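Local structure of vibralactone Cyclase (Boreostereum vibrans, 6KD0) at residues 185-191 with 264-270. The protein is an alpha/beta-hydrolase-fold enzyme that cyclizes its substrate to form the fused bicyclic beta-lactone of vibralactone. Sequence-based numbering, arbitrary orientation.
Sequences IAAHWAR and FPSHANL
The imidazole of His188 is sandwiched between Phe264 and Leu270. On one face the phenyl ring lies nearly parallel to it in an offset stack, centroids 4.0 Å apart and planes at 8°, while His188 CB sits over the centre of the phenyl ring as a CH-pi contact. On the opposite face Leu270 CD2 rests 3.8 Å from the imidazole centroid, almost on the ring normal. Trp189 NE1 lies 3.7 Å from Phe264 CZ, at the edge of the phenyl ring, so that Trp189 joins the aromatic cluster of His188, Phe264 and His267.

Histidine suits the centre of this sandwich because it is flat enough to stack yet polar at its rim. His188 NE2 and His267 ND1 share a hydrogen bond of 2.8 Å, with the two rings meeting rim to rim and steeply inclined. The outer nitrogens are also engaged, His188 ND1 with Leu184 O and His267 NE2 with Leu262 O, which fixes how both rings are turned.

Arginine suits the loop side because its flat head carries several N-H groups, enough to serve two carbonyls at once. With CG anti to the backbone N (chi1 174°) and the chain bent at chi3, the Arg191 guanidinium reaches Ser266 O through both NH1 (2.9 Å) and NH2, from above the carbonyl plane. Arg191 NH1 also donates to Ala268 O at 2.7 Å, this time in the carbonyl plane. Ser266 OG accepts from Ala268 N in an ST turn, which probably helps to hold the two carbonyls in position. A leucine in place of Arg191 would probably leave the carbonyls of Ser266 and Ala268 without these donors and the loop less firmly tied to the helix.

The contact thus ties helix 178-192, which starts at the probable nucleophile elbow, to the loop leading into strand 273-278. Tyr290 of helix 284-296 packs against His188, His267 and Leu270, and Tyr150 of helix 144-158 meets Trp189 edge-to-face.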
# COMPACT_ATOMS: atom_id res chain seq x y z
N ILE A 185 -4.97 -1.09 -9.06
CA ILE A 185 -6.22 -1.01 -9.82
C ILE A 185 -6.55 0.45 -10.12
O ILE A 185 -6.81 0.82 -11.27
CB ILE A 185 -7.36 -1.72 -9.06
CG1 ILE A 185 -7.03 -3.20 -8.94
CG2 ILE A 185 -8.68 -1.49 -9.79
CD1 ILE A 185 -7.79 -3.95 -7.89
N ALA A 186 -6.51 1.31 -9.09
CA ALA A 186 -6.91 2.70 -9.26
C ALA A 186 -6.03 3.41 -10.28
O ALA A 186 -6.51 4.26 -11.03
CB ALA A 186 -6.87 3.44 -7.92
N ALA A 187 -4.74 3.10 -10.30
CA ALA A 187 -3.83 3.78 -11.24
C ALA A 187 -4.15 3.41 -12.69
O ALA A 187 -4.10 4.29 -13.58
CB ALA A 187 -2.38 3.43 -10.89
N HIS A 188 -4.50 2.15 -12.95
CA HIS A 188 -4.93 1.82 -14.32
C HIS A 188 -6.21 2.56 -14.69
O HIS A 188 -6.32 3.17 -15.77
CB HIS A 188 -5.14 0.32 -14.48
CG HIS A 188 -3.88 -0.47 -14.49
ND1 HIS A 188 -3.17 -0.74 -13.34
CD2 HIS A 188 -3.20 -1.05 -15.50
CE1 HIS A 188 -2.11 -1.46 -13.64
NE2 HIS A 188 -2.10 -1.66 -14.95
N TRP A 189 -7.21 2.48 -13.80
CA TRP A 189 -8.47 3.18 -14.04
C TRP A 189 -8.25 4.67 -14.31
O TRP A 189 -8.85 5.24 -15.23
CB TRP A 189 -9.40 2.99 -12.84
CG TRP A 189 -9.98 1.63 -12.74
CD1 TRP A 189 -9.96 0.65 -13.69
CD2 TRP A 189 -10.70 1.11 -11.63
NE1 TRP A 189 -10.61 -0.47 -13.23
CE2 TRP A 189 -11.09 -0.20 -11.97
CE3 TRP A 189 -11.06 1.62 -10.38
CZ2 TRP A 189 -11.84 -1.01 -11.10
CZ3 TRP A 189 -11.79 0.82 -9.51
CH2 TRP A 189 -12.17 -0.48 -9.88
N ALA A 190 -7.39 5.31 -13.52
CA ALA A 190 -7.17 6.74 -13.64
C ALA A 190 -6.47 7.07 -14.94
O ALA A 190 -6.76 8.11 -15.57
CB ALA A 190 -6.36 7.25 -12.44
N ARG A 191 -5.54 6.21 -15.37
CA ARG A 191 -4.89 6.41 -16.66
C ARG A 191 -5.93 6.50 -17.75
O ARG A 191 -5.86 7.38 -18.62
CB ARG A 191 -3.92 5.27 -16.95
CG ARG A 191 -3.30 5.34 -18.34
CD ARG A 191 -2.70 4.01 -18.72
NE ARG A 191 -3.73 2.97 -18.74
CZ ARG A 191 -3.49 1.67 -18.73
NH1 ARG A 191 -2.24 1.22 -18.73
NH2 ARG A 191 -4.50 0.81 -18.75
N PHE A 264 -4.69 -6.40 -16.22
CA PHE A 264 -5.08 -5.32 -17.11
C PHE A 264 -4.47 -5.55 -18.49
O PHE A 264 -3.30 -5.95 -18.59
CB PHE A 264 -4.64 -3.95 -16.58
CG PHE A 264 -5.60 -3.36 -15.60
CD1 PHE A 264 -6.73 -2.69 -16.04
CD2 PHE A 264 -5.39 -3.51 -14.23
CE1 PHE A 264 -7.62 -2.14 -15.14
CE2 PHE A 264 -6.30 -2.97 -13.33
CZ PHE A 264 -7.41 -2.29 -13.78
N PRO A 265 -5.23 -5.32 -19.56
CA PRO A 265 -4.69 -5.55 -20.92
C PRO A 265 -3.42 -4.77 -21.20
O PRO A 265 -2.55 -5.25 -21.94
CB PRO A 265 -5.83 -5.09 -21.83
CG PRO A 265 -7.07 -5.23 -20.98
CD PRO A 265 -6.65 -4.94 -19.57
N SER A 266 -3.26 -3.59 -20.63
CA SER A 266 -2.08 -2.79 -20.88
C SER A 266 -1.55 -2.18 -19.59
O SER A 266 -2.32 -1.66 -18.76
CB SER A 266 -2.38 -1.68 -21.87
OG SER A 266 -1.29 -0.78 -21.92
N HIS A 267 -0.23 -2.25 -19.42
CA HIS A 267 0.45 -1.58 -18.32
C HIS A 267 1.28 -0.40 -18.80
O HIS A 267 2.11 0.12 -18.05
CB HIS A 267 1.35 -2.55 -17.55
CG HIS A 267 0.62 -3.72 -16.98
ND1 HIS A 267 -0.37 -3.58 -16.03
CD2 HIS A 267 0.72 -5.04 -17.24
CE1 HIS A 267 -0.85 -4.78 -15.72
NE2 HIS A 267 -0.21 -5.68 -16.45
N ALA A 268 1.07 0.05 -20.05
CA ALA A 268 1.80 1.21 -20.53
C ALA A 268 1.21 2.48 -19.93
O ALA A 268 0.04 2.52 -19.52
CB ALA A 268 1.74 1.30 -22.07
N ASN A 269 2.04 3.52 -19.86
CA ASN A 269 1.60 4.87 -19.53
C ASN A 269 1.07 4.96 -18.08
O ASN A 269 0.28 5.85 -17.77
CB ASN A 269 0.54 5.35 -20.53
CG ASN A 269 0.37 6.86 -20.52
OD1 ASN A 269 1.30 7.60 -20.17
ND2 ASN A 269 -0.83 7.33 -20.88
N LEU A 270 1.51 4.05 -17.21
CA LEU A 270 1.26 4.15 -15.78
C LEU A 270 2.24 5.15 -15.17
O LEU A 270 3.24 5.50 -15.79
CB LEU A 270 1.43 2.79 -15.12
CG LEU A 270 0.41 1.73 -15.54
CD1 LEU A 270 0.78 0.38 -14.94
CD2 LEU A 270 -0.98 2.13 -15.09
O HOH W 1 -5.55 -1.74 -19.98